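Local coordinates for aspartate aminotransferase, cytoplasmic (Schizosaccharomyces pombe 972h-, PDB 6JPK), which catalyses the pyridoxal-phosphate-dependent transfer of the amino group of L-aspartate to 2-oxoglutarate, giving oxaloacetate and L-glutamate, at residues 61-66 / 303-308; 156-161 / 357-362; 333-338 / 349-354. The protein carries 1 engineered substitution. All coordinates share one frame; numbering follows the deposited sequence.

Contact 1. Residues 61-66 / 303-308; sequences EEQASF and AAEILN
Q63 and E305 make this contact alone, an amide reaching from the type I beta turn Q63-F66 to a carboxylate on helix 297-308. The turn follows helix 51-62, whose last turn contains E61. The CA of E61 sits over the centre of the F66 ring, and the E61 carboxylate comes close to E61 of the second subunit, so this end of the contact borders the dimer interface. At Q63 the CG lies anti to the carbonyl carbon (chi1 -83°) and the chain beyond it is extended; the two side chains, coming from opposite directions, together bridge the 11.1 Å between CA of Q63 and CA of E305. NE2 of Q63 donates a weak but fairly straight hydrogen bond (163°) to OE1 of E305 at 3.3 Å. The E305 chain bends at chi2 to bring its carboxylate round, and the amide and carboxylate planes stand 69° apart. With an alanine here, the E305 carboxylate would probably lose this donor, and a gap would be likely to open between turn and helix. F66 also packs on Y298 of the second subunit, and the turn is closed by its backbone: N of F66 donates to O of Q63 at 3.1 Å.

Contact 2. Residues 156-161 / 357-362; sequences PYWDAK and FSFTGL
F359 and W158 meet in a T-shaped pair, with the edge of the phenyl ring directed at one face of the indole. Followed outward, the CB of F359 comes first: it stands over the six-membered ring of W158, 3.8 Å from its centroid and only 12° off the ring normal, which is the geometry of a CH-pi contact. The torsion at chi1 (-107°) lies well away from a staggered value and turns the phenyl toward the pyrrole half of the indole. Next along the ring, CD2 of F359 approaches CE2 of W158 to 3.5 Å and sits above the indole plane, near its rim. CE2 of F359 lies 3.9 Å from CD1 of W158, further along the same face. The five-membered ring of W158 and the F359 ring have centroids 4.7 Å apart and planes at 77°, the evidence for edge-to-face rather than offset stacking. The contact joins the end of strand 152-159, in the large central sheet, to strand 357-359, which pairs antiparallel with 383-385. On that partner strand R383 touches F359; it probably binds the L-aspartate substrate, as inferred from related enzymes, so the F359 side of the pair probably adjoins the substrate site. The attraction is consistent with dispersion together with weakly positive phenyl and methylene hydrogens facing the electron-rich indole cloud.

Contact 3. Residues 333-338 / 349-354; sequences RLRDSL and HITQQI
R335, whose aliphatic chain lies against T351, ends in a guanidinium whose NH1 bonds to OD1 of its neighbour D336 at 3.1 Å. The angle at the hydrogen is 141°, and OD1 lies just 8° out of the guanidinium plane, meeting the group at its edge. NE of R335 forms a second salt bridge, to D348 immediately before helix 349-352. Two carboxylates, those of D336 and D348, probably limit how the guanidinium can turn, and would be expected to offset its charge. Nearer the backbone, the R335 chain makes van der Waals contact with T351 and I350, without a polar bond. The R335 chain bends at chi2 (-136°), and its CD passes obliquely across T351, 3.8 Å from both OG1 and CG2 of that residue. CB of R335 is likewise 3.8 Å from CG2 of T351, the methyl branch that stands anti to the carbonyl carbon and beside the backbone N. This is helix-on-helix packing: the short helix 349-352 is laid against the C-terminal part of the long helix 310-340, with CA of R335 and CA of I350 only 6.1 Å apart. I350, the residue before T351, faces the long helix, its CB 4.2 Å from CB of R335. Its CG2 branch meets CD2 of L334 at 4.3 Å, an apolar touch. L334 also packs on A398 of helix 394-407, so the long helix is bordered by both. The other branch of I350, CG1, lies over one face of the H349 ring, offset toward its rim.

How the contacts relate
From the N terminus, contact 1 opens at 61-66 and contact 2 at 156-161 on the central sheet before 303-308 closes contact 1, so the two cross in sequence. Contact 1 ties the turn after helix 51-62 to helix 297-308. Helix 310-340 follows and leads to contact 3, which ties it to helix 349-352 and opens and closes within the span of contact 2, ended by 357-362. Contacts 2 and 3 touch: S358 OG lies 2.8 Å from Q353 OE1, a probable hydrogen bond, joining strand 357-359 to the residue that follows helix 349-352. Contact 1 lies apart, its centre about 42 Å from that of contact 2 and about 40 Å from that of contact 3.

Contact 1. Residues 61-66 / 303-308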
loop_
_atom_site.group_PDB
_atom_site.type_symbol
_atom_site.label_atom_id
_atom_site.label_comp_id
_atom_site.label_asym_id
_atom_site.label_seq_id
_atom_site.Cartn_x
_atom_site.Cartn_y
_atom_site.Cartn_z
ATOM N N GLU A 61 1.491 -1.015 -22.079
ATOM C CA GLU A 61 1.528 -2.474 -22.079
ATOM C C GLU A 61 2.278 -3.019 -23.290
ATOM O O GLU A 61 2.843 -4.115 -23.222
ATOM C CB GLU A 61 0.106 -3.042 -22.009
ATOM C CG GLU A 61 -0.581 -3.247 -23.355
ATOM C CD GLU A 61 -2.093 -3.399 -23.220
ATOM O OE1 GLU A 61 -2.593 -3.389 -22.069
ATOM O OE2 GLU A 61 -2.780 -3.513 -24.264
ATOM N N GLU A 62 2.324 -2.262 -24.388
ATOM C CA GLU A 62 3.028 -2.686 -25.589
ATOM C C GLU A 62 4.501 -2.325 -25.570
ATOM O O GLU A 62 5.239 -2.744 -26.469
ATOM C CB GLU A 62 2.381 -2.060 -26.828
ATOM C CG GLU A 62 0.957 -2.508 -27.066
ATOM C CD GLU A 62 0.882 -3.900 -27.659
ATOM O OE1 GLU A 62 1.860 -4.322 -28.319
ATOM O OE2 GLU A 62 -0.155 -4.573 -27.465
ATOM N N GLN A 63 4.943 -1.539 -24.595
ATOM C CA GLN A 63 6.333 -1.109 -24.570
ATOM C C GLN A 63 7.253 -2.301 -24.347
ATOM O O GLN A 63 6.939 -3.216 -23.576
ATOM C CB GLN A 63 6.551 -0.051 -23.485
ATOM C CG GLN A 63 6.177 1.348 -23.957
ATOM C CD GLN A 63 6.067 2.354 -22.832
ATOM O OE1 GLN A 63 6.087 1.996 -21.653
ATOM N NE2 GLN A 63 5.933 3.627 -23.194
ATOM N N ALA A 64 8.394 -2.286 -25.036
ATOM C CA ALA A 64 9.321 -3.407 -24.952
ATOM C C ALA A 64 9.804 -3.631 -23.523
ATOM O O ALA A 64 10.001 -4.780 -23.111
ATOM C CB ALA A 64 10.504 -3.174 -25.892
ATOM N N SER A 65 9.978 -2.559 -22.752
ATOM C CA SER A 65 10.509 -2.630 -21.396
ATOM C C SER A 65 9.461 -2.959 -20.332
ATOM O O SER A 65 9.802 -2.979 -19.145
ATOM C CB SER A 65 11.165 -1.301 -21.033
ATOM O OG SER A 65 10.185 -0.280 -20.940
ATOM N N PHE A 66 8.207 -3.198 -20.711
ATOM C CA PHE A 66 7.144 -3.361 -19.729
ATOM C C PHE A 66 7.348 -4.652 -18.941
ATOM O O PHE A 66 7.639 -5.697 -19.523
ATOM C CB PHE A 66 5.787 -3.370 -20.433
ATOM C CG PHE A 66 4.631 -3.668 -19.521
ATOM C CD1 PHE A 66 4.117 -2.681 -18.694
ATOM C CD2 PHE A 66 4.062 -4.932 -19.488
ATOM C CE1 PHE A 66 3.050 -2.953 -17.849
ATOM C CE2 PHE A 66 2.988 -5.207 -18.639
ATOM C CZ PHE A 66 2.484 -4.218 -17.827
ATOM N N ALA A 303 0.410 7.117 -15.134
ATOM C CA ALA A 303 0.496 8.536 -14.824
ATOM C C ALA A 303 1.771 9.143 -15.388
ATOM O O ALA A 303 1.748 10.243 -15.957
ATOM C CB ALA A 303 0.416 8.739 -13.302
ATOM N N ALA A 304 2.900 8.435 -15.255
ATOM C CA ALA A 304 4.141 8.954 -15.813
ATOM C C ALA A 304 4.039 9.064 -17.328
ATOM O O ALA A 304 4.563 10.010 -17.923
ATOM C CB ALA A 304 5.326 8.066 -15.421
ATOM N N GLU A 305 3.353 8.115 -17.970
ATOM C CA GLU A 305 3.237 8.172 -19.426
ATOM C C GLU A 305 2.486 9.430 -19.852
ATOM O O GLU A 305 2.933 10.165 -20.739
ATOM C CB GLU A 305 2.541 6.913 -19.953
ATOM C CG GLU A 305 2.732 6.696 -21.427
ATOM C CD GLU A 305 4.196 6.400 -21.798
ATOM O OE1 GLU A 305 4.967 5.888 -20.941
ATOM O OE2 GLU A 305 4.573 6.694 -22.952
ATOM N N ILE A 306 1.352 9.704 -19.201
ATOM C CA ILE A 306 0.593 10.920 -19.482
ATOM C C ILE A 306 1.436 12.164 -19.216
ATOM O O ILE A 306 1.568 13.044 -20.078
ATOM C CB ILE A 306 -0.699 10.941 -18.647
ATOM C CG1 ILE A 306 -1.661 9.838 -19.120
ATOM C CG2 ILE A 306 -1.350 12.312 -18.711
ATOM C CD1 ILE A 306 -2.972 9.789 -18.317
ATOM N N LEU A 307 2.008 12.261 -18.012
ATOM C CA LEU A 307 2.623 13.513 -17.573
ATOM C C LEU A 307 3.854 13.879 -18.398
ATOM O O LEU A 307 4.146 15.066 -18.566
ATOM C CB LEU A 307 2.972 13.424 -16.083
ATOM C CG LEU A 307 1.734 13.351 -15.172
ATOM C CD1 LEU A 307 2.074 12.974 -13.727
ATOM C CD2 LEU A 307 0.992 14.671 -15.209
ATOM N N ASN A 308 4.574 12.895 -18.930
ATOM C CA ASN A 308 5.793 13.168 -19.681
ATOM C C ASN A 308 5.566 13.227 -21.184
ATOM O O ASN A 308 6.523 13.446 -21.928
ATOM C CB ASN A 308 6.860 12.118 -19.346
ATOM C CG ASN A 308 7.377 12.266 -17.925
ATOM O OD1 ASN A 308 7.829 13.338 -17.539
ATOM N ND2 ASN A 308 7.265 11.214 -17.132
#

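Contact 2. Residues 156-161 / 357-362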
loop_
_atom_site.group_PDB
_atom_site.type_symbol
_atom_site.label_atom_id
_atom_site.label_comp_id
_atom_site.label_asym_id
_atom_site.label_seq_id
_atom_site.Cartn_x
_atom_site.Cartn_y
_atom_site.Cartn_z
ATOM N N PRO A 156 -12.571 25.845 12.680
ATOM C CA PRO A 156 -13.900 25.991 12.063
ATOM C C PRO A 156 -13.785 26.133 10.551
ATOM O O PRO A 156 -12.828 26.719 10.038
ATOM C CB PRO A 156 -14.449 27.277 12.700
ATOM C CG PRO A 156 -13.665 27.445 13.959
ATOM C CD PRO A 156 -12.299 26.892 13.673
ATOM N N TYR A 157 -14.763 25.576 9.832
ATOM C CA TYR A 157 -14.712 25.661 8.375
ATOM C C TYR A 157 -16.079 25.930 7.747
ATOM O O TYR A 157 -16.215 26.829 6.912
ATOM C CB TYR A 157 -14.101 24.385 7.776
ATOM C CG TYR A 157 -13.609 24.635 6.378
ATOM C CD1 TYR A 157 -14.440 24.432 5.279
ATOM C CD2 TYR A 157 -12.331 25.138 6.156
ATOM C CE1 TYR A 157 -14.004 24.699 3.994
ATOM C CE2 TYR A 157 -11.880 25.411 4.867
ATOM C CZ TYR A 157 -12.719 25.186 3.791
ATOM O OH TYR A 157 -12.283 25.452 2.509
ATOM N N TRP A 158 -17.093 25.161 8.115
ATOM C CA TRP A 158 -18.427 25.349 7.560
ATOM C C TRP A 158 -19.211 26.309 8.446
ATOM O O TRP A 158 -19.420 26.035 9.627
ATOM C CB TRP A 158 -19.159 24.013 7.433
ATOM C CG TRP A 158 -20.574 24.097 6.863
ATOM C CD1 TRP A 158 -21.749 23.805 7.513
ATOM C CD2 TRP A 158 -20.942 24.474 5.527
ATOM N NE1 TRP A 158 -22.818 23.980 6.656
ATOM C CE2 TRP A 158 -22.346 24.384 5.436
ATOM C CE3 TRP A 158 -20.216 24.861 4.396
ATOM C CZ2 TRP A 158 -23.038 24.675 4.256
ATOM C CZ3 TRP A 158 -20.902 25.151 3.230
ATOM C CH2 TRP A 158 -22.299 25.062 3.171
ATOM N N ASP A 159 -19.641 27.426 7.869
ATOM C CA ASP A 159 -20.548 28.372 8.521
ATOM C C ASP A 159 -21.959 27.988 8.086
ATOM O O ASP A 159 -22.394 28.337 6.988
ATOM C CB ASP A 159 -20.174 29.802 8.122
ATOM C CG ASP A 159 -21.148 30.860 8.644
ATOM O OD1 ASP A 159 -22.235 30.530 9.176
ATOM O OD2 ASP A 159 -20.810 32.055 8.509
ATOM N N ALA A 160 -22.679 27.256 8.943
ATOM C CA ALA A 160 -23.936 26.645 8.511
ATOM C C ALA A 160 -25.023 27.689 8.269
ATOM O O ALA A 160 -25.803 27.572 7.314
ATOM C CB ALA A 160 -24.397 25.612 9.544
ATOM N N LYS A 161 -25.087 28.724 9.115
ATOM C CA LYS A 161 -26.087 29.774 8.931
ATOM C C LYS A 161 -25.931 30.467 7.582
ATOM O O LYS A 161 -26.923 30.735 6.893
ATOM C CB LYS A 161 -25.991 30.801 10.060
ATOM C CG LYS A 161 -26.973 31.964 9.923
ATOM C CD LYS A 161 -27.840 32.137 11.185
ATOM C CE LYS A 161 -28.692 30.884 11.489
ATOM N NZ LYS A 161 -29.597 31.052 12.676
ATOM N N PHE A 357 -18.026 17.006 -4.152
ATOM C CA PHE A 357 -18.784 16.971 -2.909
ATOM C C PHE A 357 -19.402 18.332 -2.612
ATOM O O PHE A 357 -18.840 19.382 -2.936
ATOM C CB PHE A 357 -17.906 16.530 -1.732
ATOM C CG PHE A 357 -17.328 15.160 -1.904
ATOM C CD1 PHE A 357 -18.153 14.042 -1.890
ATOM C CD2 PHE A 357 -15.969 14.985 -2.102
ATOM C CE1 PHE A 357 -17.630 12.771 -2.058
ATOM C CE2 PHE A 357 -15.435 13.716 -2.266
ATOM C CZ PHE A 357 -16.265 12.606 -2.244
ATOM N N SER A 358 -20.568 18.304 -1.975
ATOM C CA SER A 358 -21.318 19.517 -1.687
ATOM C C SER A 358 -22.005 19.390 -0.339
ATOM O O SER A 358 -22.738 18.422 -0.105
ATOM C CB SER A 358 -22.372 19.787 -2.773
ATOM O OG SER A 358 -23.349 20.707 -2.305
ATOM N N PHE A 359 -21.785 20.372 0.536
ATOM C CA PHE A 359 -22.662 20.555 1.689
ATOM C C PHE A 359 -23.897 21.304 1.191
ATOM O O PHE A 359 -23.809 22.477 0.805
ATOM C CB PHE A 359 -21.952 21.306 2.817
ATOM C CG PHE A 359 -21.569 20.433 4.000
ATOM C CD1 PHE A 359 -21.125 19.125 3.812
ATOM C CD2 PHE A 359 -21.629 20.937 5.302
ATOM C CE1 PHE A 359 -20.751 18.324 4.905
ATOM C CE2 PHE A 359 -21.276 20.139 6.404
ATOM C CZ PHE A 359 -20.834 18.832 6.200
ATOM N N THR A 360 -25.038 20.607 1.159
ATOM C CA THR A 360 -26.284 21.181 0.667
ATOM C C THR A 360 -26.914 22.148 1.660
ATOM O O THR A 360 -27.680 23.028 1.251
ATOM C CB THR A 360 -27.298 20.071 0.367
ATOM O OG1 THR A 360 -27.553 19.333 1.572
ATOM C CG2 THR A 360 -26.763 19.116 -0.714
ATOM N N GLY A 361 -26.625 21.988 2.952
ATOM C CA GLY A 361 -27.308 22.722 3.994
ATOM C C GLY A 361 -28.553 22.046 4.537
ATOM O O GLY A 361 -29.199 22.601 5.430
ATOM N N LEU A 362 -28.919 20.875 4.025
ATOM C CA LEU A 362 -30.092 20.183 4.551
ATOM C C LEU A 362 -29.822 19.672 5.961
ATOM O O LEU A 362 -28.690 19.341 6.315
ATOM C CB LEU A 362 -30.483 19.014 3.643
ATOM C CG LEU A 362 -30.823 19.374 2.193
ATOM C CD1 LEU A 362 -31.305 18.156 1.426
ATOM C CD2 LEU A 362 -31.868 20.448 2.172
#

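Contact 3. Residues 333-338 / 349-354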
loop_
_atom_site.group_PDB
_atom_site.type_symbol
_atom_site.label_atom_id
_atom_site.label_comp_id
_atom_site.label_asym_id
_atom_site.label_seq_id
_atom_site.Cartn_x
_atom_site.Cartn_y
_atom_site.Cartn_z
ATOM N N ARG A 333 -27.735 22.915 -12.786
ATOM C CA ARG A 333 -29.088 22.380 -12.949
ATOM C C ARG A 333 -29.804 22.310 -11.607
ATOM O O ARG A 333 -30.953 22.745 -11.476
ATOM C CB ARG A 333 -29.056 20.988 -13.596
ATOM C CG ARG A 333 -28.709 20.935 -15.086
ATOM C CD ARG A 333 -29.856 21.408 -15.994
ATOM N NE ARG A 333 -31.087 20.654 -15.780
ATOM C CZ ARG A 333 -31.304 19.432 -16.261
ATOM N NH1 ARG A 333 -30.365 18.830 -16.983
ATOM N NH2 ARG A 333 -32.459 18.812 -16.022
ATOM N N LEU A 334 -29.132 21.765 -10.594
ATOM C CA LEU A 334 -29.743 21.653 -9.272
ATOM C C LEU A 334 -30.123 23.026 -8.720
ATOM O O LEU A 334 -31.262 23.240 -8.291
ATOM C CB LEU A 334 -28.790 20.924 -8.318
ATOM C CG LEU A 334 -29.330 20.671 -6.916
ATOM C CD1 LEU A 334 -30.658 19.916 -6.976
ATOM C CD2 LEU A 334 -28.295 19.917 -6.077
ATOM N N ARG A 335 -29.181 23.976 -8.748
ATOM C CA ARG A 335 -29.468 25.321 -8.254
ATOM C C ARG A 335 -30.581 25.988 -9.052
ATOM O O ARG A 335 -31.491 26.599 -8.472
ATOM C CB ARG A 335 -28.207 26.186 -8.296
ATOM C CG ARG A 335 -28.447 27.633 -7.828
ATOM C CD ARG A 335 -27.774 28.651 -8.733
ATOM N NE ARG A 335 -28.092 30.036 -8.387
ATOM C CZ ARG A 335 -28.924 30.815 -9.079
ATOM N NH1 ARG A 335 -29.532 30.351 -10.164
ATOM N NH2 ARG A 335 -29.149 32.064 -8.691
ATOM N N ASP A 336 -30.535 25.878 -10.387
ATOM C CA ASP A 336 -31.550 26.530 -11.211
ATOM C C ASP A 336 -32.938 25.980 -10.924
ATOM O O ASP A 336 -33.921 26.723 -10.978
ATOM C CB ASP A 336 -31.221 26.380 -12.696
ATOM C CG ASP A 336 -30.077 27.289 -13.131
ATOM O OD1 ASP A 336 -29.594 28.089 -12.297
ATOM O OD2 ASP A 336 -29.662 27.203 -14.304
ATOM N N SER A 337 -33.050 24.683 -10.628
ATOM C CA SER A 337 -34.379 24.131 -10.354
ATOM C C SER A 337 -34.895 24.566 -8.990
ATOM O O SER A 337 -36.094 24.822 -8.829
ATOM C CB SER A 337 -34.360 22.609 -10.439
ATOM O OG SER A 337 -34.183 22.189 -11.775
ATOM N N LEU A 338 -34.005 24.638 -7.995
ATOM C CA LEU A 338 -34.395 25.115 -6.675
ATOM C C LEU A 338 -34.833 26.577 -6.722
ATOM O O LEU A 338 -35.777 26.970 -6.025
ATOM C CB LEU A 338 -33.235 24.927 -5.696
ATOM C CG LEU A 338 -32.843 23.479 -5.419
ATOM C CD1 LEU A 338 -31.560 23.426 -4.595
ATOM C CD2 LEU A 338 -33.972 22.772 -4.691
ATOM N N HIS A 349 -24.774 28.705 -2.856
ATOM C CA HIS A 349 -23.639 27.902 -2.406
ATOM C C HIS A 349 -23.464 26.659 -3.265
ATOM O O HIS A 349 -22.342 26.168 -3.418
ATOM C CB HIS A 349 -23.805 27.511 -0.931
ATOM C CG HIS A 349 -25.051 26.724 -0.643
ATOM N ND1 HIS A 349 -26.314 27.279 -0.696
ATOM C CD2 HIS A 349 -25.226 25.429 -0.283
ATOM C CE1 HIS A 349 -27.212 26.358 -0.390
ATOM N NE2 HIS A 349 -26.578 25.228 -0.129
ATOM N N ILE A 350 -24.554 26.141 -3.839
ATOM C CA ILE A 350 -24.454 24.973 -4.714
ATOM C C ILE A 350 -23.507 25.247 -5.875
ATOM O O ILE A 350 -22.712 24.383 -6.259
ATOM C CB ILE A 350 -25.842 24.547 -5.231
ATOM C CG1 ILE A 350 -26.805 24.228 -4.077
ATOM C CG2 ILE A 350 -25.694 23.332 -6.147
ATOM C CD1 ILE A 350 -26.343 23.086 -3.188
ATOM N N THR A 351 -23.585 26.440 -6.468
ATOM C CA THR A 351 -22.701 26.753 -7.590
ATOM C C THR A 351 -21.429 27.493 -7.165
ATOM O O THR A 351 -20.494 27.588 -7.968
ATOM C CB THR A 351 -23.462 27.553 -8.671
ATOM O OG1 THR A 351 -24.048 28.718 -8.092
ATOM C CG2 THR A 351 -24.582 26.696 -9.302
ATOM N N GLN A 352 -21.343 27.978 -5.915
ATOM C CA GLN A 352 -20.103 28.580 -5.427
ATOM C C GLN A 352 -19.108 27.535 -4.948
ATOM O O GLN A 352 -17.895 27.789 -4.953
ATOM C CB GLN A 352 -20.401 29.577 -4.303
ATOM C CG GLN A 352 -21.054 30.858 -4.799
ATOM C CD GLN A 352 -21.723 31.639 -3.691
ATOM O OE1 GLN A 352 -22.004 31.107 -2.614
ATOM N NE2 GLN A 352 -21.993 32.905 -3.952
ATOM N N GLN A 353 -19.595 26.368 -4.551
ATOM C CA GLN A 353 -18.752 25.228 -4.244
ATOM C C GLN A 353 -18.163 24.625 -5.524
ATOM O O GLN A 353 -18.625 24.877 -6.646
ATOM C CB GLN A 353 -19.560 24.175 -3.485
ATOM C CG GLN A 353 -20.045 24.645 -2.098
ATOM C CD GLN A 353 -21.188 23.786 -1.570
ATOM O OE1 GLN A 353 -21.598 22.827 -2.223
ATOM N NE2 GLN A 353 -21.699 24.120 -0.392
ATOM N N ILE A 354 -17.145 23.784 -5.343
ATOM C CA ILE A 354 -16.421 23.196 -6.464
ATOM C C ILE A 354 -16.007 21.775 -6.097
ATOM O O ILE A 354 -15.831 21.443 -4.920
ATOM C CB ILE A 354 -15.197 24.067 -6.839
ATOM C CG1 ILE A 354 -14.666 23.727 -8.237
ATOM C CG2 ILE A 354 -14.085 23.920 -5.800
ATOM C CD1 ILE A 354 -13.739 24.801 -8.789
#